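Local structure of ANGPTL4 C-terminal chain (Homo sapiens, 6U73) at residues N99-Q104 with K197-R202; S173-Q178 with K192-K197. The protein is the C-terminal fibrinogen-like domain of a secreted protein that mediates inactivation of lipoprotein lipase and so takes part in regulating triglyceride clearance from blood serum. One frame throughout, in Å; residues are numbered along the deposited sequence.

Contact 1 (N99-Q104 with K197-R202); sequences NAELLQ and KTWRGR. With MYR (myristic acid), chain B.
Trp-199 and Glu-101 slide past each other, with a CH-pi interaction from Glu-101 CB over one face of the indole, 3.6 Å from the centroid of the six-membered ring. CG of Glu-101 is anti to the backbone N (chi1 173°), and the chain then bends at chi2. This carries the carboxylate along the five-membered ring, its plane within 13° of the ring plane. Arg-200 CG packs on the opposite face. At the ring edge, Asn-99 O makes a plain contact in the indole plane, 3.3 Å from Trp-199 CH2. No hydrogen bond joins the two segments. Asn-99 ND2 and Arg-200 NH2 come no closer than 3.8 Å, with amide and guanidinium planes nearly perpendicular. Both side chains instead turn to Asp-95, which takes a hydrogen bond from Asn-99 and a salt bridge from Arg-200. With an alanine in place of Trp-199, Glu-101 CB would probably lose its aromatic cover, and a gap would open between Glu-101 and Arg-200. Within the fibrinogen C-terminal domain, the weakly bonded helix at about 197-200, just after strand 195-196, packs at the surface onto the start of strand 100-109 of the large antiparallel sheet. Trp-199 also reaches Leu-93 on adjoining strand 87-94.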
loop_
_atom_site.group_PDB
_atom_site.type_symbol
_atom_site.label_atom_id
_atom_site.label_comp_id
_atom_site.label_asym_id
_atom_site.label_seq_id
_atom_site.Cartn_x
_atom_site.Cartn_y
_atom_site.Cartn_z
ATOM N N ASN A 99 -10.902 -15.751 -6.518
ATOM C CA ASN A 99 -11.119 -14.637 -7.434
ATOM C C ASN A 99 -10.104 -13.538 -7.158
ATOM O O ASN A 99 -9.832 -13.198 -6.003
ATOM C CB ASN A 99 -12.521 -14.059 -7.287
ATOM C CG ASN A 99 -13.608 -15.098 -7.392
ATOM O OD1 ASN A 99 -13.697 -15.820 -8.379
ATOM N ND2 ASN A 99 -14.477 -15.143 -6.388
ATOM N N ALA A 100 -9.565 -12.961 -8.223
ATOM C CA ALA A 100 -8.596 -11.886 -8.115
ATOM C C ALA A 100 -9.148 -10.632 -8.776
ATOM O O ALA A 100 -9.835 -10.707 -9.799
ATOM C CB ALA A 100 -7.252 -12.279 -8.743
ATOM N N GLU A 101 -8.853 -9.479 -8.179
ATOM C CA GLU A 101 -9.281 -8.186 -8.705
ATOM C C GLU A 101 -8.049 -7.309 -8.867
ATOM O O GLU A 101 -7.357 -7.018 -7.882
ATOM C CB GLU A 101 -10.311 -7.532 -7.777
ATOM C CG GLU A 101 -10.694 -6.114 -8.161
ATOM C CD GLU A 101 -11.741 -6.056 -9.274
ATOM O OE1 GLU A 101 -12.590 -5.139 -9.246
ATOM O OE2 GLU A 101 -11.712 -6.917 -10.182
ATOM N N LEU A 102 -7.765 -6.904 -10.102
ATOM C CA LEU A 102 -6.549 -6.163 -10.432
ATOM C C LEU A 102 -6.927 -4.712 -10.699
ATOM O O LEU A 102 -7.618 -4.415 -11.677
ATOM C CB LEU A 102 -5.845 -6.777 -11.640
ATOM C CG LEU A 102 -5.463 -8.271 -11.621
ATOM C CD1 LEU A 102 -4.487 -8.598 -12.758
ATOM C CD2 LEU A 102 -4.869 -8.729 -10.279
ATOM N N LEU A 103 -6.467 -3.813 -9.842
ATOM C CA LEU A 103 -6.754 -2.391 -9.930
ATOM C C LEU A 103 -5.473 -1.602 -10.157
ATOM O O LEU A 103 -4.391 -2.003 -9.725
ATOM C CB LEU A 103 -7.423 -1.890 -8.646
ATOM C CG LEU A 103 -8.674 -2.631 -8.185
ATOM C CD1 LEU A 103 -9.055 -2.208 -6.777
ATOM C CD2 LEU A 103 -9.823 -2.384 -9.167
ATOM N N GLN A 104 -5.610 -0.434 -10.781
ATOM C CA GLN A 104 -4.462 0.407 -11.084
ATOM C C GLN A 104 -4.893 1.865 -11.031
ATOM O O GLN A 104 -5.927 2.215 -11.601
ATOM C CB GLN A 104 -3.888 0.050 -12.461
ATOM C CG GLN A 104 -2.450 0.480 -12.690
ATOM C CD GLN A 104 -1.803 -0.219 -13.904
ATOM O OE1 GLN A 104 -1.319 0.440 -14.819
ATOM N NE2 GLN A 104 -1.789 -1.553 -13.900
ATOM N N LYS A 197 -13.522 -2.043 0.578
ATOM C CA LYS A 197 -15.006 -1.922 0.594
ATOM C C LYS A 197 -15.714 -2.124 -0.744
ATOM O O LYS A 197 -16.660 -2.875 -0.769
ATOM C CB LYS A 197 -15.481 -0.634 1.264
ATOM C CG LYS A 197 -16.976 -0.604 1.533
ATOM C CD LYS A 197 -17.460 0.626 2.227
ATOM C CE LYS A 197 -17.345 1.868 1.376
ATOM N NZ LYS A 197 -17.474 3.092 2.192
ATOM N N THR A 198 -15.270 -1.478 -1.807
ATOM C CA THR A 198 -16.016 -1.523 -3.058
ATOM C C THR A 198 -15.878 -2.845 -3.795
ATOM O O THR A 198 -16.640 -3.085 -4.729
ATOM C CB THR A 198 -15.599 -0.380 -3.984
ATOM O OG1 THR A 198 -14.226 -0.532 -4.349
ATOM C CG2 THR A 198 -15.789 0.940 -3.290
ATOM N N TRP A 199 -14.969 -3.702 -3.380
ATOM C CA TRP A 199 -14.905 -5.020 -4.037
ATOM C C TRP A 199 -15.797 -6.024 -3.300
ATOM O O TRP A 199 -16.863 -6.291 -3.766
ATOM C CB TRP A 199 -13.474 -5.524 -4.233
ATOM C CG TRP A 199 -13.419 -6.732 -5.110
ATOM C CD1 TRP A 199 -14.151 -6.940 -6.230
ATOM C CD2 TRP A 199 -12.646 -7.925 -4.931
ATOM N NE1 TRP A 199 -13.882 -8.158 -6.764
ATOM C CE2 TRP A 199 -12.966 -8.788 -5.989
ATOM C CE3 TRP A 199 -11.720 -8.357 -3.992
ATOM C CZ2 TRP A 199 -12.385 -10.035 -6.139
ATOM C CZ3 TRP A 199 -11.151 -9.595 -4.128
ATOM C CH2 TRP A 199 -11.478 -10.420 -5.188
ATOM N N ARG A 200 -15.375 -6.515 -2.152
ATOM C CA ARG A 200 -16.111 -7.557 -1.444
ATOM C C ARG A 200 -16.832 -7.063 -0.195
ATOM O O ARG A 200 -17.486 -7.869 0.481
ATOM C CB ARG A 200 -15.170 -8.719 -1.080
ATOM C CG ARG A 200 -14.636 -9.513 -2.283
ATOM C CD ARG A 200 -15.735 -10.425 -2.832
ATOM N NE ARG A 200 -15.385 -11.126 -4.071
ATOM C CZ ARG A 200 -15.941 -10.866 -5.255
ATOM N NH1 ARG A 200 -16.847 -9.907 -5.368
ATOM N NH2 ARG A 200 -15.583 -11.550 -6.331
ATOM N N GLY A 201 -16.751 -5.781 0.125
ATOM C CA GLY A 201 -17.488 -5.225 1.240
ATOM C C GLY A 201 -16.573 -4.787 2.378
ATOM O O GLY A 201 -15.428 -5.236 2.517
ATOM N N ARG A 202 -17.117 -3.907 3.222
ATOM C CA ARG A 202 -16.373 -3.360 4.357
ATOM C C ARG A 202 -15.829 -4.447 5.279
ATOM O O ARG A 202 -14.748 -4.283 5.860
ATOM C CB ARG A 202 -17.274 -2.416 5.158
ATOM C CG ARG A 202 -16.706 -1.992 6.506
ATOM C CD ARG A 202 -15.493 -1.096 6.312
ATOM N NE ARG A 202 -14.850 -0.737 7.574
ATOM C CZ ARG A 202 -13.972 -1.508 8.202
ATOM N NH1 ARG A 202 -13.640 -2.688 7.689
ATOM N NH2 ARG A 202 -13.432 -1.106 9.343
HETATM C C1 MYR B . -15.609 5.492 1.080
HETATM O O1 MYR B . -15.296 5.516 2.299
HETATM O O2 MYR B . -16.167 4.474 0.594
HETATM C C2 MYR B . -15.311 6.699 0.192
HETATM C C3 MYR B . -13.894 7.196 0.468
HETATM C C4 MYR B . -13.369 7.942 -0.758
HETATM C C5 MYR B . -11.954 7.465 -1.077
HETATM C C6 MYR B . -10.966 8.124 -0.116
HETATM C C7 MYR B . -9.583 8.172 -0.760
HETATM C C8 MYR B . -9.035 6.754 -0.895
HETATM C C9 MYR B . -7.635 6.689 -0.288
HETATM C C10 MYR B . -7.448 5.347 0.416
HETATM C C11 MYR B . -6.107 4.743 0.011
HETATM C C12 MYR B . -6.190 4.236 -1.428
HETATM C C13 MYR B . -5.052 3.251 -1.688
HETATM C C14 MYR B . -4.863 3.081 -3.193
#

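Contact 2 (S173-Q178 with K192-K197). With MYR (myristic acid), chain B.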
loop_
_atom_site.group_PDB
_atom_site.type_symbol
_atom_site.label_atom_id
_atom_site.label_comp_id
_atom_site.label_asym_id
_atom_site.label_seq_id
_atom_site.Cartn_x
_atom_site.Cartn_y
_atom_site.Cartn_z
ATOM N N SER A 173 -10.662 1.326 2.786
ATOM C CA SER A 173 -9.818 0.149 2.617
ATOM C C SER A 173 -8.835 0.084 3.769
ATOM O O SER A 173 -8.659 1.044 4.526
ATOM C CB SER A 173 -9.049 0.167 1.289
ATOM O OG SER A 173 -8.421 1.424 1.106
ATOM N N ASN A 174 -8.196 -1.075 3.879
ATOM C CA ASN A 174 -7.062 -1.309 4.756
ATOM C C ASN A 174 -6.450 -2.643 4.374
ATOM O O ASN A 174 -6.889 -3.689 4.865
ATOM C CB ASN A 174 -7.468 -1.332 6.224
ATOM C CG ASN A 174 -6.277 -1.422 7.152
ATOM O OD1 ASN A 174 -5.117 -1.452 6.710
ATOM N ND2 ASN A 174 -6.549 -1.467 8.445
ATOM N N LEU A 175 -5.462 -2.624 3.481
ATOM C CA LEU A 175 -4.795 -3.864 3.114
ATOM C C LEU A 175 -3.735 -4.272 4.134
ATOM O O LEU A 175 -3.165 -5.359 4.014
ATOM C CB LEU A 175 -4.184 -3.727 1.720
ATOM C CG LEU A 175 -5.143 -3.307 0.598
ATOM C CD1 LEU A 175 -4.494 -3.480 -0.771
ATOM C CD2 LEU A 175 -6.451 -4.085 0.667
ATOM N N ASN A 176 -3.486 -3.439 5.145
ATOM C CA ASN A 176 -2.502 -3.717 6.174
ATOM C C ASN A 176 -3.152 -4.081 7.508
ATOM O O ASN A 176 -2.484 -4.079 8.545
ATOM C CB ASN A 176 -1.566 -2.517 6.314
ATOM C CG ASN A 176 -0.659 -2.358 5.093
ATOM O OD1 ASN A 176 -0.470 -3.308 4.341
ATOM N ND2 ASN A 176 -0.098 -1.167 4.898
ATOM N N GLY A 177 -4.436 -4.411 7.497
ATOM C CA GLY A 177 -5.102 -4.788 8.721
ATOM C C GLY A 177 -4.708 -6.185 9.182
ATOM O O GLY A 177 -3.779 -6.824 8.684
ATOM N N GLN A 178 -5.456 -6.658 10.171
ATOM C CA GLN A 178 -5.190 -7.955 10.776
ATOM C C GLN A 178 -5.638 -9.085 9.860
ATOM O O GLN A 178 -6.709 -9.024 9.247
ATOM C CB GLN A 178 -5.906 -8.065 12.121
ATOM C CG GLN A 178 -5.407 -9.223 12.968
ATOM C CD GLN A 178 -6.002 -9.215 14.358
ATOM O OE1 GLN A 178 -6.367 -8.157 14.889
ATOM N NE2 GLN A 178 -6.117 -10.401 14.955
ATOM N N LYS A 192 -11.207 -4.703 11.909
ATOM C CA LYS A 192 -9.755 -4.581 11.955
ATOM C C LYS A 192 -9.053 -5.379 10.863
ATOM O O LYS A 192 -7.822 -5.482 10.880
ATOM C CB LYS A 192 -9.226 -5.038 13.313
ATOM C CG LYS A 192 -9.617 -4.146 14.474
ATOM C CD LYS A 192 -9.382 -4.856 15.799
ATOM C CE LYS A 192 -9.510 -3.900 16.969
ATOM N NZ LYS A 192 -8.389 -2.926 16.998
ATOM N N GLY A 193 -9.802 -5.948 9.921
ATOM C CA GLY A 193 -9.263 -6.903 8.980
ATOM C C GLY A 193 -8.681 -6.250 7.745
ATOM O O GLY A 193 -8.466 -5.038 7.677
ATOM N N ILE A 194 -8.421 -7.096 6.755
ATOM C CA ILE A 194 -7.869 -6.710 5.465
ATOM C C ILE A 194 -9.041 -6.555 4.498
ATOM O O ILE A 194 -9.687 -7.543 4.116
ATOM C CB ILE A 194 -6.862 -7.757 4.973
ATOM C CG1 ILE A 194 -5.776 -7.978 6.038
ATOM C CG2 ILE A 194 -6.285 -7.373 3.604
ATOM C CD1 ILE A 194 -4.927 -9.210 5.791
ATOM N N PHE A 195 -9.342 -5.322 4.098
ATOM C CA PHE A 195 -10.582 -5.087 3.378
ATOM C C PHE A 195 -10.387 -4.035 2.298
ATOM O O PHE A 195 -9.487 -3.198 2.363
ATOM C CB PHE A 195 -11.718 -4.681 4.338
ATOM C CG PHE A 195 -11.675 -3.239 4.791
ATOM C CD1 PHE A 195 -10.890 -2.854 5.869
ATOM C CD2 PHE A 195 -12.457 -2.278 4.164
ATOM C CE1 PHE A 195 -10.872 -1.521 6.302
ATOM C CE2 PHE A 195 -12.447 -0.949 4.584
ATOM C CZ PHE A 195 -11.661 -0.568 5.654
ATOM N N TRP A 196 -11.253 -4.108 1.293
ATOM C CA TRP A 196 -11.364 -3.102 0.235
ATOM C C TRP A 196 -12.859 -2.996 -0.067
ATOM O O TRP A 196 -13.416 -3.879 -0.721
ATOM C CB TRP A 196 -10.560 -3.517 -0.988
ATOM C CG TRP A 196 -10.532 -2.514 -2.071
ATOM C CD1 TRP A 196 -11.488 -2.309 -3.016
ATOM C CD2 TRP A 196 -9.491 -1.564 -2.337
ATOM N NE1 TRP A 196 -11.113 -1.291 -3.856
ATOM C CE2 TRP A 196 -9.890 -0.815 -3.464
ATOM C CE3 TRP A 196 -8.258 -1.277 -1.737
ATOM C CZ2 TRP A 196 -9.109 0.204 -4.000
ATOM C CZ3 TRP A 196 -7.481 -0.263 -2.268
ATOM C CH2 TRP A 196 -7.914 0.469 -3.391
ATOM N N LYS A 197 -13.522 -2.043 0.578
ATOM C CA LYS A 197 -15.006 -1.922 0.594
ATOM C C LYS A 197 -15.714 -2.124 -0.744
ATOM O O LYS A 197 -16.660 -2.875 -0.769
ATOM C CB LYS A 197 -15.481 -0.634 1.264
ATOM C CG LYS A 197 -16.976 -0.604 1.533
ATOM C CD LYS A 197 -17.460 0.626 2.227
ATOM C CE LYS A 197 -17.345 1.868 1.376
ATOM N NZ LYS A 197 -17.474 3.092 2.192
HETATM C C1 MYR B . -15.609 5.492 1.080
HETATM O O1 MYR B . -15.296 5.516 2.299
HETATM O O2 MYR B . -16.167 4.474 0.594
HETATM C C2 MYR B . -15.311 6.699 0.192
HETATM C C3 MYR B . -13.894 7.196 0.468
HETATM C C4 MYR B . -13.369 7.942 -0.758
HETATM C C5 MYR B . -11.954 7.465 -1.077
HETATM C C6 MYR B . -10.966 8.124 -0.116
HETATM C C7 MYR B . -9.583 8.172 -0.760
HETATM C C8 MYR B . -9.035 6.754 -0.895
HETATM C C9 MYR B . -7.635 6.689 -0.288
HETATM C C10 MYR B . -7.448 5.347 0.416
HETATM C C11 MYR B . -6.107 4.743 0.011
HETATM C C12 MYR B . -6.190 4.236 -1.428
HETATM C C13 MYR B . -5.052 3.251 -1.688
HETATM C C14 MYR B . -4.863 3.081 -3.193
HETATM O O HOH W 1 -8.943 -2.655 9.013
HETATM O O HOH W 2 -8.631 -9.727 7.360
#
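Phe-195 CG sits between its backbone N and carbonyl carbon (chi1 78°), which folds the ring back over the neighbouring strand. One ring face therefore lies on the Ser-173 to Asn-174 peptide, with Ser-173 C 3.4 Å above the ring plane. Asn-174 CB touches the same ring at CE1. Trp-196 takes the other course, its CG anti to the backbone N (chi1 -176°). Its indole meets Ser-173, whose CB is 3.4 Å from Trp-196 CE3. Leu-175 CD2 approaches the edge of this indole, and Ser-173 OG is hydrogen-bonded to Trp-165.

The backbones form a small two-stranded antiparallel sheet within the fibrinogen C-terminal domain. Ser-173 and Trp-196 are a non-hydrogen-bonded pair. Asn-174 and Phe-195 are a hydrogen-bonded pair. Asn-174 N donates to Phe-195 O at 2.9 Å, nearly straight at 168°. Phe-195 N returns a bond to Asn-174 O.

A type I turn from Asn-174 to Gly-177 then redirects the chain. Asn-174 OD1 accepts from Asn-176 N at 3.0 Å, an Asx turn. Beyond it, Gln-178 N donates to Lys-192 O at 2.7 Å, in the carbonyl plane. Gly-177 packs closely on the carbonyls of Lys-192 and Gly-193, where a side chain would clash.

Two waters bridge the segments. One accepts from Asn-174 ND2 and donates to Gly-193 O, lying at the edge of the Phe-195 ring; Asn-174 ND2 also bonds to Ser-162 O. The other accepts from Ile-194 N at 2.7 Å and donates to Gln-178 O. Ile-194 CG2 packs against Leu-175, which continues onto Val-91, Leu-93 and Met-211 of the main sheet.

How the contacts relate
Contact 2 is nested in the chain loop that contact 1 closes, and their centres lie about 11 Å apart. Strand 195-196 runs straight into helix 197-200, and Lys-197 belongs to both contacts. The two also touch in space. Leu-103 CD1 of contact 1 packs 3.7 Å from Trp-196 CZ2 of contact 2, and Arg-202 makes a cation-pi interaction with Phe-195. Myristic acid is common to both. Lys-197 NZ donates to its carboxylate O2 a hydrogen bond modelled at 2.5 Å, short enough for its exact length to be doubtful, and Thr-169 also bonds the ligand. At the far end of the fatty acid, C14 lies 4.0 Å from Trp-196 CH2, near the ring plane.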